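Local structure of phosphate-binding protein (Xanthomonas axonopodis pv. citri, 5UB3) at residues Y127-R136 with L268-V279. The protein probably serves as a periplasmic sensor of the phosphonate-binding family, working as the receptor partner of a diguanylate cyclase, and is seen here with a bound chloride ion. Residues are numbered along the deposited sequence; the frame is centred on the assembly and turned at random.
Sequences YLLPMLELLR and LSAGVQRVRDHV
With CG1 turned anti to its own backbone N (chi1 170°) and CG2 anti to the carbonyl carbon, Val-275 presents both methyls to helix 124-136 and enters it as a knob into the hole formed by Leu-128, Met-131, Leu-132 and Leu-135. CG1 lies 4.0 Å from Met-131 CB, while CG2 presses against backbone as well as side chain, 3.6 Å from Leu-132 N. Leu-132 answers with the same kind of first torsion (179°), which sends its two methyls over Gly-271; CD2 comes to 3.7 Å from Gly-271 CA, a closeness that the lack of a side chain on Gly-271 permits. The pair illustrates how two helices, the axes of whose segments 127-136 and 268-277 cross at 77° and come within 9.2 Å, can mesh through one inserted valine and one bare patch of backbone. On the solvent-exposed side, the extended chain of Arg-274 slides past Leu-135 in the opposite direction, laying one guanidinium face over Leu-135 CB. Water 1 bridges the two arginines, accepting a bond from Arg-136 NE at 2.8 Å and a weak one from Arg-274 NH1. Arg-136 also has Leu-132 CD2 over the centre of its guanidinium and a salt bridge to Glu-133, whose NH1 to OE1 hydrogen bond is weak. At the C-terminal end of segment 268-279, Tyr-127 OH comes to 3.4 Å from Val-279 CG1, and Met-131 CE meets CG2 of the same valine. Behind the contact, Leu-129 and Pro-130 lie on Thr-95 of strand 92-100, and Tyr-127, Pro-130 and Met-131 on Leu-118 of strand 115-118, whereas Leu-268 and Val-272 lean on helix 67-75.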
ATOM      1  N   TYR A 127       4.146   3.851  -6.103  1.00 18.13           N
ATOM      2  CA  TYR A 127       3.830   5.185  -6.621  1.00 16.22           C
ATOM      3  C   TYR A 127       4.245   6.258  -5.652  1.00 15.89           C
ATOM      4  O   TYR A 127       5.051   7.133  -5.953  1.00 13.52           O
ATOM      5  CB  TYR A 127       2.310   5.321  -6.963  1.00 16.61           C
ATOM      6  CG  TYR A 127       1.934   6.638  -7.465  1.00 18.07           C
ATOM      7  CD1 TYR A 127       2.229   7.010  -8.772  1.00 20.30           C
ATOM      8  CD2 TYR A 127       1.305   7.562  -6.650  1.00 18.91           C
ATOM      9  CE1 TYR A 127       1.857   8.255  -9.256  1.00 21.98           C
ATOM     10  CE2 TYR A 127       0.946   8.791  -7.110  1.00 20.58           C
ATOM     11  CZ  TYR A 127       1.232   9.148  -8.402  1.00 23.29           C
ATOM     12  OH  TYR A 127       0.888  10.385  -8.835  1.00 31.16           O
ATOM     13  N   LEU A 128       3.698   6.199  -4.465  1.00 16.66           N
ATOM     14  CA  LEU A 128       3.863   7.330  -3.540  1.00 16.56           C
ATOM     15  C   LEU A 128       5.283   7.449  -3.157  1.00 16.02           C
ATOM     16  O   LEU A 128       5.853   8.508  -3.284  1.00 16.97           O
ATOM     17  CB  LEU A 128       2.954   7.187  -2.317  1.00 17.10           C
ATOM     18  CG  LEU A 128       1.468   7.303  -2.659  1.00 16.88           C
ATOM     19  CD1 LEU A 128       0.554   6.742  -1.550  1.00 15.86           C
ATOM     20  CD2 LEU A 128       1.002   8.688  -3.096  1.00 16.32           C
ATOM     21  N   LEU A 129       5.880   6.385  -2.642  1.00 16.49           N
ATOM     22  CA  LEU A 129       7.288   6.437  -2.221  1.00 15.45           C
ATOM     23  C   LEU A 129       8.240   6.764  -3.329  1.00 15.05           C
ATOM     24  O   LEU A 129       9.062   7.651  -3.157  1.00 14.90           O
ATOM     25  CB  LEU A 129       7.761   5.185  -1.491  1.00 15.30           C
ATOM     26  CG  LEU A 129       6.983   4.897  -0.197  1.00 15.69           C
ATOM     27  CD1 LEU A 129       7.651   3.700   0.498  1.00 16.25           C
ATOM     28  CD2 LEU A 129       6.948   6.095   0.732  1.00 14.93           C
ATOM     29  N   PRO A 130       8.132   6.063  -4.477  1.00 15.12           N
ATOM     30  CA  PRO A 130       9.083   6.477  -5.514  1.00 15.34           C
ATOM     31  C   PRO A 130       8.892   7.926  -6.003  1.00 16.12           C
ATOM     32  O   PRO A 130       9.884   8.593  -6.284  1.00 15.85           O
ATOM     33  CB  PRO A 130       8.832   5.499  -6.656  1.00 15.10           C
ATOM     34  CG  PRO A 130       7.518   4.836  -6.371  1.00 15.04           C
ATOM     35  CD  PRO A 130       7.421   4.832  -4.843  1.00 15.07           C
ATOM     36  N   MET A 131       7.654   8.393  -6.138  1.00 16.53           N
ATOM     37  CA  MET A 131       7.452   9.756  -6.592  1.00 19.56           C
ATOM     38  C   MET A 131       8.013  10.733  -5.561  1.00 18.22           C
ATOM     39  O   MET A 131       8.608  11.737  -5.896  1.00 16.76           O
ATOM     40  CB  MET A 131       5.971  10.114  -6.824  1.00 21.20           C
ATOM     41  CG  MET A 131       5.371   9.523  -8.059  1.00 25.88           C
ATOM     42  SD  MET A 131       6.212  10.062  -9.559  1.00 29.82           S
ATOM     43  CE  MET A 131       4.965  11.144 -10.223  1.00 29.77           C
ATOM     44  N   LEU A 132       7.802  10.429  -4.292  1.00 16.83           N
ATOM     45  CA  LEU A 132       8.347  11.270  -3.239  1.00 18.98           C
ATOM     46  C   LEU A 132       9.850  11.338  -3.394  1.00 19.87           C
ATOM     47  O   LEU A 132      10.417  12.407  -3.276  1.00 20.10           O
ATOM     48  CB  LEU A 132       7.992  10.722  -1.839  1.00 18.66           C
ATOM     49  CG  LEU A 132       8.523  11.505  -0.686  1.00 18.95           C
ATOM     50  CD1 LEU A 132       8.034  12.944  -0.794  1.00 18.42           C
ATOM     51  CD2 LEU A 132       8.052  10.827   0.591  1.00 19.94           C
ATOM     52  N   GLU A 133      10.468  10.186  -3.631  1.00 20.34           N
ATOM     53  CA  GLU A 133      11.903  10.126  -3.758  1.00 20.52           C
ATOM     54  C   GLU A 133      12.396  11.023  -4.874  1.00 19.35           C
ATOM     55  O   GLU A 133      13.422  11.682  -4.742  1.00 20.32           O
ATOM     56  CB  GLU A 133      12.394   8.711  -3.937  1.00 20.84           C
ATOM     57  CG  GLU A 133      13.849   8.531  -3.526  1.00 22.73           C
ATOM     58  CD  GLU A 133      14.067   8.428  -2.011  1.00 22.03           C
ATOM     59  OE1 GLU A 133      13.145   8.749  -1.208  1.00 19.32           O
ATOM     60  OE2 GLU A 133      15.188   8.013  -1.682  1.00 20.22           O
ATOM     61  N   LEU A 134      11.672  11.051  -5.969  1.00 17.67           N
ATOM     62  CA  LEU A 134      12.088  11.835  -7.084  1.00 18.92           C
ATOM     63  C   LEU A 134      11.948  13.302  -6.729  1.00 18.42           C
ATOM     64  O   LEU A 134      12.821  14.105  -7.053  1.00 17.49           O
ATOM     65  CB  LEU A 134      11.303  11.465  -8.346  1.00 19.64           C
ATOM     66  CG  LEU A 134      11.551  10.063  -8.893  1.00 19.17           C
ATOM     67  CD1 LEU A 134      10.667   9.910 -10.121  1.00 22.25           C
ATOM     68  CD2 LEU A 134      12.975   9.739  -9.192  1.00 19.59           C
ATOM     69  N   LEU A 135      10.873  13.654  -6.047  1.00 19.33           N
ATOM     70  CA  LEU A 135      10.709  15.022  -5.636  1.00 20.54           C
ATOM     71  C   LEU A 135      11.865  15.523  -4.766  1.00 19.19           C
ATOM     72  O   LEU A 135      12.414  16.608  -5.017  1.00 17.73           O
ATOM     73  CB  LEU A 135       9.378  15.243  -4.926  1.00 21.28           C
ATOM     74  CG  LEU A 135       8.135  15.298  -5.773  1.00 23.82           C
ATOM     75  CD1 LEU A 135       6.994  15.262  -4.799  1.00 24.24           C
ATOM     76  CD2 LEU A 135       7.967  16.532  -6.659  1.00 26.00           C
ATOM     77  N   ARG A 136      12.240  14.720  -3.792  1.00 19.14           N
ATOM     78  CA  ARG A 136      13.316  15.094  -2.867  1.00 20.46           C
ATOM     79  C   ARG A 136      14.620  15.330  -3.594  1.00 20.79           C
ATOM     80  O   ARG A 136      15.381  16.185  -3.187  1.00 19.71           O
ATOM     81  CB  ARG A 136      13.544  14.005  -1.799  1.00 22.23           C
ATOM     82  CG  ARG A 136      12.440  13.964  -0.758  1.00 23.22           C
ATOM     83  CD  ARG A 136      12.398  12.591  -0.135  1.00 24.49           C
ATOM     84  NE  ARG A 136      11.599  12.593   1.075  1.00 24.71           N
ATOM     85  CZ  ARG A 136      11.497  11.558   1.909  1.00 22.34           C
ATOM     86  NH1 ARG A 136      12.087  10.408   1.664  1.00 25.44           N
ATOM     87  NH2 ARG A 136      10.791  11.682   3.014  1.00 23.70           N
ATOM     88  N   LEU A 268       5.351  10.353   6.726  1.00 22.89           N
ATOM     89  CA  LEU A 268       4.885   9.740   5.500  1.00 23.71           C
ATOM     90  C   LEU A 268       3.722  10.516   4.960  1.00 22.64           C
ATOM     91  O   LEU A 268       3.694  10.861   3.767  1.00 24.91           O
ATOM     92  CB  LEU A 268       4.523   8.283   5.728  1.00 24.46           C
ATOM     93  CG  LEU A 268       3.791   7.586   4.580  1.00 23.69           C
ATOM     94  CD1 LEU A 268       4.602   7.618   3.297  1.00 25.73           C
ATOM     95  CD2 LEU A 268       3.525   6.163   4.990  1.00 24.27           C
ATOM     96  N   SER A 269       2.753  10.830   5.809  1.00 21.69           N
ATOM     97  CA  SER A 269       1.666  11.666   5.383  1.00 20.50           C
ATOM     98  C   SER A 269       2.124  12.998   4.737  1.00 21.44           C
ATOM     99  O   SER A 269       1.657  13.372   3.662  1.00 20.98           O
ATOM    100  CB  SER A 269       0.726  11.939   6.510  1.00 20.54           C
ATOM    101  OG  SER A 269      -0.325  12.657   5.952  1.00 21.89           O
ATOM    102  N   ALA A 270       3.074  13.681   5.344  1.00 22.38           N
ATOM    103  CA  ALA A 270       3.616  14.926   4.735  1.00 20.87           C
ATOM    104  C   ALA A 270       4.164  14.618   3.335  1.00 19.90           C
ATOM    105  O   ALA A 270       3.918  15.338   2.395  1.00 21.24           O
ATOM    106  CB  ALA A 270       4.699  15.515   5.592  1.00 22.64           C
ATOM    107  N   GLY A 271       4.850  13.514   3.207  1.00 18.91           N
ATOM    108  CA  GLY A 271       5.429  13.139   1.933  1.00 20.05           C
ATOM    109  C   GLY A 271       4.408  12.821   0.881  1.00 18.24           C
ATOM    110  O   GLY A 271       4.541  13.208  -0.262  1.00 19.18           O
ATOM    111  N   VAL A 272       3.379  12.079   1.277  1.00 19.29           N
ATOM    112  CA  VAL A 272       2.238  11.800   0.410  1.00 18.76           C
ATOM    113  C   VAL A 272       1.566  13.085   0.015  1.00 19.08           C
ATOM    114  O   VAL A 272       1.203  13.225  -1.141  1.00 16.64           O
ATOM    115  CB  VAL A 272       1.223  10.844   1.113  1.00 18.31           C
ATOM    116  CG1 VAL A 272      -0.119  10.797   0.395  1.00 19.65           C
ATOM    117  CG2 VAL A 272       1.855   9.457   1.227  1.00 18.16           C
ATOM    118  N   GLN A 273       1.369  14.018   0.977  1.00 19.61           N
ATOM    119  CA  GLN A 273       0.678  15.267   0.649  1.00 22.02           C
ATOM    120  C   GLN A 273       1.497  16.009  -0.383  1.00 20.24           C
ATOM    121  O   GLN A 273       0.970  16.602  -1.291  1.00 22.81           O
ATOM    122  CB  GLN A 273       0.485  16.179   1.889  1.00 22.36           C
ATOM    123  CG  GLN A 273      -0.301  17.447   1.616  1.00 24.87           C
ATOM    124  CD  GLN A 273      -1.711  17.122   1.158  1.00 25.62           C
ATOM    125  OE1 GLN A 273      -2.089  17.306  -0.024  1.00 27.73           O
ATOM    126  NE2 GLN A 273      -2.452  16.551   2.057  1.00 26.14           N
ATOM    127  N   ARG A 274       2.793  15.978  -0.216  1.00 21.34           N
ATOM    128  CA  ARG A 274       3.678  16.666  -1.161  1.00 21.07           C
ATOM    129  C   ARG A 274       3.567  16.075  -2.537  1.00 19.57           C
ATOM    130  O   ARG A 274       3.540  16.812  -3.550  1.00 19.45           O
ATOM    131  CB  ARG A 274       5.093  16.572  -0.666  1.00 22.87           C
ATOM    132  CG  ARG A 274       6.091  17.297  -1.525  1.00 25.12           C
ATOM    133  CD  ARG A 274       7.489  17.036  -0.996  1.00 27.73           C
ATOM    134  NE  ARG A 274       8.482  17.757  -1.759  1.00 27.08           N
ATOM    135  CZ  ARG A 274       9.790  17.753  -1.504  1.00 27.10           C
ATOM    136  NH1 ARG A 274      10.331  17.050  -0.505  1.00 30.16           N
ATOM    137  NH2 ARG A 274      10.557  18.466  -2.272  1.00 28.36           N
ATOM    138  N   VAL A 275       3.524  14.743  -2.608  1.00 18.36           N
ATOM    139  CA  VAL A 275       3.319  14.074  -3.896  1.00 17.66           C
ATOM    140  C   VAL A 275       1.982  14.533  -4.516  1.00 18.72           C
ATOM    141  O   VAL A 275       1.873  14.881  -5.712  1.00 17.32           O
ATOM    142  CB  VAL A 275       3.355  12.541  -3.756  1.00 17.72           C
ATOM    143  CG1 VAL A 275       2.895  11.875  -5.070  1.00 17.78           C
ATOM    144  CG2 VAL A 275       4.758  12.080  -3.418  1.00 18.11           C
ATOM    145  N   ARG A 276       0.970  14.546  -3.669  1.00 19.80           N
ATOM    146  CA  ARG A 276      -0.346  14.936  -4.122  1.00 23.58           C
ATOM    147  C   ARG A 276      -0.391  16.392  -4.582  1.00 25.51           C
ATOM    148  O   ARG A 276      -1.035  16.716  -5.570  1.00 26.18           O
ATOM    149  CB  ARG A 276      -1.320  14.715  -3.038  1.00 23.81           C
ATOM    150  CG  ARG A 276      -1.655  13.253  -2.862  1.00 23.60           C
ATOM    151  CD  ARG A 276      -2.691  13.161  -1.784  1.00 25.20           C
ATOM    152  NE  ARG A 276      -3.971  13.664  -2.293  1.00 25.47           N
ATOM    153  CZ  ARG A 276      -4.928  14.181  -1.539  1.00 27.88           C
ATOM    154  NH1 ARG A 276      -4.814  14.230  -0.210  1.00 25.34           N
ATOM    155  NH2 ARG A 276      -6.043  14.620  -2.129  1.00 31.30           N
ATOM    156  N   ASP A 277       0.284  17.252  -3.843  1.00 25.47           N
ATOM    157  CA  ASP A 277       0.327  18.676  -4.157  1.00 28.48           C
ATOM    158  C   ASP A 277       1.104  18.912  -5.470  1.00 31.61           C
ATOM    159  O   ASP A 277       0.725  19.778  -6.236  1.00 33.94           O
ATOM    160  CB  ASP A 277       0.871  19.443  -2.960  1.00 25.86           C
ATOM    161  CG  ASP A 277      -0.130  19.525  -1.833  1.00 26.64           C
ATOM    162  OD1 ASP A 277      -1.327  19.227  -2.074  1.00 26.12           O
ATOM    163  OD2 ASP A 277       0.253  19.898  -0.715  1.00 27.06           O
ATOM    164  N   HIS A 278       2.096  18.084  -5.790  1.00 33.89           N
ATOM    165  CA  HIS A 278       3.025  18.368  -6.903  1.00 43.85           C
ATOM    166  C   HIS A 278       2.919  17.328  -8.015  1.00 47.89           C
ATOM    167  O   HIS A 278       3.924  16.950  -8.599  1.00 55.27           O
ATOM    168  CB  HIS A 278       4.468  18.589  -6.354  1.00 47.87           C
ATOM    169  CG  HIS A 278       4.547  19.661  -5.282  1.00 55.96           C
ATOM    170  ND1 HIS A 278       4.585  21.014  -5.574  1.00 56.89           N
ATOM    171  CD2 HIS A 278       4.532  19.582  -3.923  1.00 55.11           C
ATOM    172  CE1 HIS A 278       4.617  21.712  -4.451  1.00 55.61           C
ATOM    173  NE2 HIS A 278       4.581  20.869  -3.434  1.00 54.93           N
ATOM    174  N   VAL A 279       1.677  16.930  -8.321  1.00 51.51           N
ATOM    175  CA  VAL A 279       1.345  16.010  -9.425  1.00 49.93           C
ATOM    176  C   VAL A 279       0.018  16.385 -10.144  1.00 52.09           C
ATOM    177  O   VAL A 279      -1.086  16.140  -9.663  1.00 45.06           O
ATOM    178  CB  VAL A 279       1.322  14.562  -8.927  1.00 50.34           C
ATOM    179  CG1 VAL A 279       0.606  13.652  -9.904  1.00 53.68           C
ATOM    180  CG2 VAL A 279       2.759  14.051  -8.704  1.00 47.98           C
TER
HETATM  181  O   HOH W   1      10.263  14.933   1.780  1.00 32.13           O